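Local coordinates for arabinogalactan endo-1,4-beta-galactosidase (Ignisphaera aggregans, PDB 7OSK), which probably hydrolyses internal beta-1,4-galactosidic bonds of galactans through its calcium-binding glycoside hydrolase family 53 catalytic domain, at residues Asn89-Arg94 with Thr118-Lys123. Sequence-based numbering, arbitrary orientation.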
loop_
_atom_site.group_PDB
_atom_site.type_symbol
_atom_site.label_atom_id
_atom_site.label_comp_id
_atom_site.label_asym_id
_atom_site.label_seq_id
_atom_site.Cartn_x
_atom_site.Cartn_y
_atom_site.Cartn_z
ATOM N N ASN A 89 -1.961 -0.937 -13.618
ATOM C CA ASN A 89 -3.203 -0.205 -13.873
ATOM C C ASN A 89 -3.740 0.542 -12.656
ATOM O O ASN A 89 -4.668 1.341 -12.778
ATOM C CB ASN A 89 -4.280 -1.162 -14.383
ATOM C CG ASN A 89 -4.441 -2.382 -13.501
ATOM O OD1 ASN A 89 -3.867 -2.454 -12.416
ATOM N ND2 ASN A 89 -5.230 -3.345 -13.962
ATOM N N TRP A 90 -3.162 0.272 -11.487
ATOM C CA TRP A 90 -3.582 0.925 -10.250
ATOM C C TRP A 90 -2.406 1.559 -9.518
ATOM O O TRP A 90 -1.275 1.078 -9.602
ATOM C CB TRP A 90 -4.279 -0.073 -9.324
ATOM C CG TRP A 90 -5.731 -0.251 -9.609
ATOM C CD1 TRP A 90 -6.285 -0.950 -10.640
ATOM C CD2 TRP A 90 -6.824 0.271 -8.844
ATOM N NE1 TRP A 90 -7.657 -0.892 -10.567
ATOM C CE2 TRP A 90 -8.012 -0.148 -9.472
ATOM C CE3 TRP A 90 -6.911 1.053 -7.689
ATOM C CZ2 TRP A 90 -9.274 0.189 -8.985
ATOM C CZ3 TRP A 90 -8.165 1.388 -7.206
ATOM C CH2 TRP A 90 -9.329 0.956 -7.854
ATOM N N ILE A 91 -2.698 2.640 -8.799
ATOM C CA ILE A 91 -1.705 3.358 -8.008
ATOM C C ILE A 91 -2.184 3.473 -6.565
ATOM O O ILE A 91 -3.313 3.896 -6.308
ATOM C CB ILE A 91 -1.439 4.773 -8.575
ATOM C CG1 ILE A 91 -1.008 4.701 -10.044
ATOM C CG2 ILE A 91 -0.386 5.498 -7.745
ATOM C CD1 ILE A 91 0.305 3.969 -10.279
ATOM N N ARG A 92 -1.319 3.094 -5.630
ATOM C CA ARG A 92 -1.623 3.206 -4.207
ATOM C C ARG A 92 -0.731 4.260 -3.566
ATOM O O ARG A 92 0.485 4.248 -3.744
ATOM C CB ARG A 92 -1.442 1.857 -3.509
ATOM C CG ARG A 92 -1.743 1.869 -2.019
ATOM C CD ARG A 92 -1.660 0.464 -1.441
ATOM N NE ARG A 92 -1.960 0.427 -0.007
ATOM C CZ ARG A 92 -1.047 0.451 0.961
ATOM N NH1 ARG A 92 0.246 0.516 0.671
ATOM N NH2 ARG A 92 -1.428 0.410 2.228
ATOM N N LEU A 93 -1.348 5.178 -2.826
ATOM C CA LEU A 93 -0.624 6.266 -2.176
ATOM C C LEU A 93 -1.056 6.417 -0.726
ATOM O O LEU A 93 -2.248 6.471 -0.430
ATOM C CB LEU A 93 -0.854 7.586 -2.919
ATOM C CG LEU A 93 -0.380 7.671 -4.370
ATOM C CD1 LEU A 93 -0.897 8.946 -5.009
ATOM C CD2 LEU A 93 1.137 7.604 -4.451
ATOM N N ARG A 94 -0.080 6.483 0.176
ATOM C CA ARG A 94 -0.361 6.776 1.575
ATOM C C ARG A 94 -0.409 8.284 1.773
ATOM O O ARG A 94 0.219 9.033 1.026
ATOM C CB ARG A 94 0.692 6.149 2.494
ATOM C CG ARG A 94 2.113 6.614 2.236
ATOM C CD ARG A 94 3.077 6.059 3.272
ATOM N NE ARG A 94 4.468 6.375 2.951
ATOM C CZ ARG A 94 5.238 5.654 2.139
ATOM N NH1 ARG A 94 4.760 4.564 1.551
ATOM N NH2 ARG A 94 6.489 6.026 1.912
ATOM N N THR A 118 -1.804 14.296 -3.696
ATOM C CA THR A 118 -2.949 14.562 -4.558
ATOM C C THR A 118 -2.501 14.932 -5.971
ATOM O O THR A 118 -3.174 14.600 -6.949
ATOM C CB THR A 118 -3.830 15.692 -3.984
ATOM O OG1 THR A 118 -4.359 15.289 -2.713
ATOM C CG2 THR A 118 -4.987 16.018 -4.922
ATOM N N ASP A 119 -1.369 15.619 -6.077
ATOM C CA ASP A 119 -0.863 16.042 -7.376
ATOM C C ASP A 119 -0.464 14.840 -8.220
ATOM O O ASP A 119 -0.625 14.850 -9.439
ATOM C CB ASP A 119 0.332 16.983 -7.222
ATOM C CG ASP A 119 0.960 17.340 -8.557
ATOM O OD1 ASP A 119 0.406 18.210 -9.263
ATOM O OD2 ASP A 119 2.002 16.743 -8.904
ATOM N N PHE A 120 0.058 13.807 -7.570
ATOM C CA PHE A 120 0.467 12.600 -8.277
ATOM C C PHE A 120 -0.752 11.767 -8.654
ATOM O O PHE A 120 -0.846 11.256 -9.770
ATOM C CB PHE A 120 1.428 11.774 -7.422
ATOM C CG PHE A 120 2.093 10.657 -8.174
ATOM C CD1 PHE A 120 3.147 10.917 -9.033
ATOM C CD2 PHE A 120 1.665 9.351 -8.025
ATOM C CE1 PHE A 120 3.761 9.897 -9.728
ATOM C CE2 PHE A 120 2.277 8.327 -8.719
ATOM C CZ PHE A 120 3.326 8.600 -9.570
ATOM N N ALA A 121 -1.682 11.638 -7.713
ATOM C CA ALA A 121 -2.906 10.879 -7.939
ATOM C C ALA A 121 -3.719 11.500 -9.067
ATOM O O ALA A 121 -4.397 10.798 -9.815
ATOM C CB ALA A 121 -3.730 10.810 -6.664
ATOM N N ALA A 122 -3.648 12.823 -9.181
ATOM C CA ALA A 122 -4.354 13.542 -10.236
ATOM C C ALA A 122 -3.782 13.182 -11.601
ATOM O O ALA A 122 -4.525 12.932 -12.551
ATOM C CB ALA A 122 -4.269 15.045 -10.004
ATOM N N LYS A 123 -2.456 13.155 -11.689
ATOM C CA LYS A 123 -1.775 12.833 -12.936
ATOM C C LYS A 123 -1.983 11.370 -13.304
ATOM O O LYS A 123 -2.095 11.028 -14.483
ATOM C CB LYS A 123 -0.282 13.145 -12.823
ATOM C CG LYS A 123 0.024 14.630 -12.697
ATOM C CD LYS A 123 1.490 14.875 -12.376
ATOM C CE LYS A 123 1.763 16.350 -12.121
ATOM N NZ LYS A 123 3.171 16.585 -11.695
#
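L93 reaches from the barrel strand 90-95 to F120 and A121 on helix 114-126. Its CB points toward the helix. CG lies anti to the carbonyl carbon, beside the backbone N (chi1 -62°), and the branch at CG sends both methyls to the helix. CD1 meets A121 CB at 3.8 Å and A121 N at 3.9 Å. The same CD1 lies 4.0 Å from F120 CD2, near the ring plane. CD2 is also 4.0 Å from F120 CD2, but stands above the plane on the side where CD1 lies slightly off it. I91, two residues back on the same side of the strand, adds its CG2, 4.0 Å from F120 CE2 and at the ring edge. Both aliphatic side chains cross F120 at about a right angle. L80 of helix 79-85 touches both F120 and I91. The axes of strand and helix are nearly antiparallel, at 171° and 9.7 Å apart. This is the first half of the beta-alpha-beta unit that leads to strand 130-135 in the TIM barrel. R92 instead makes salt bridges with D55 and E292. The four touching residues are buried and their side chains meet through apolar carbons, so the chemistry is hydrophobic packing of helix on barrel.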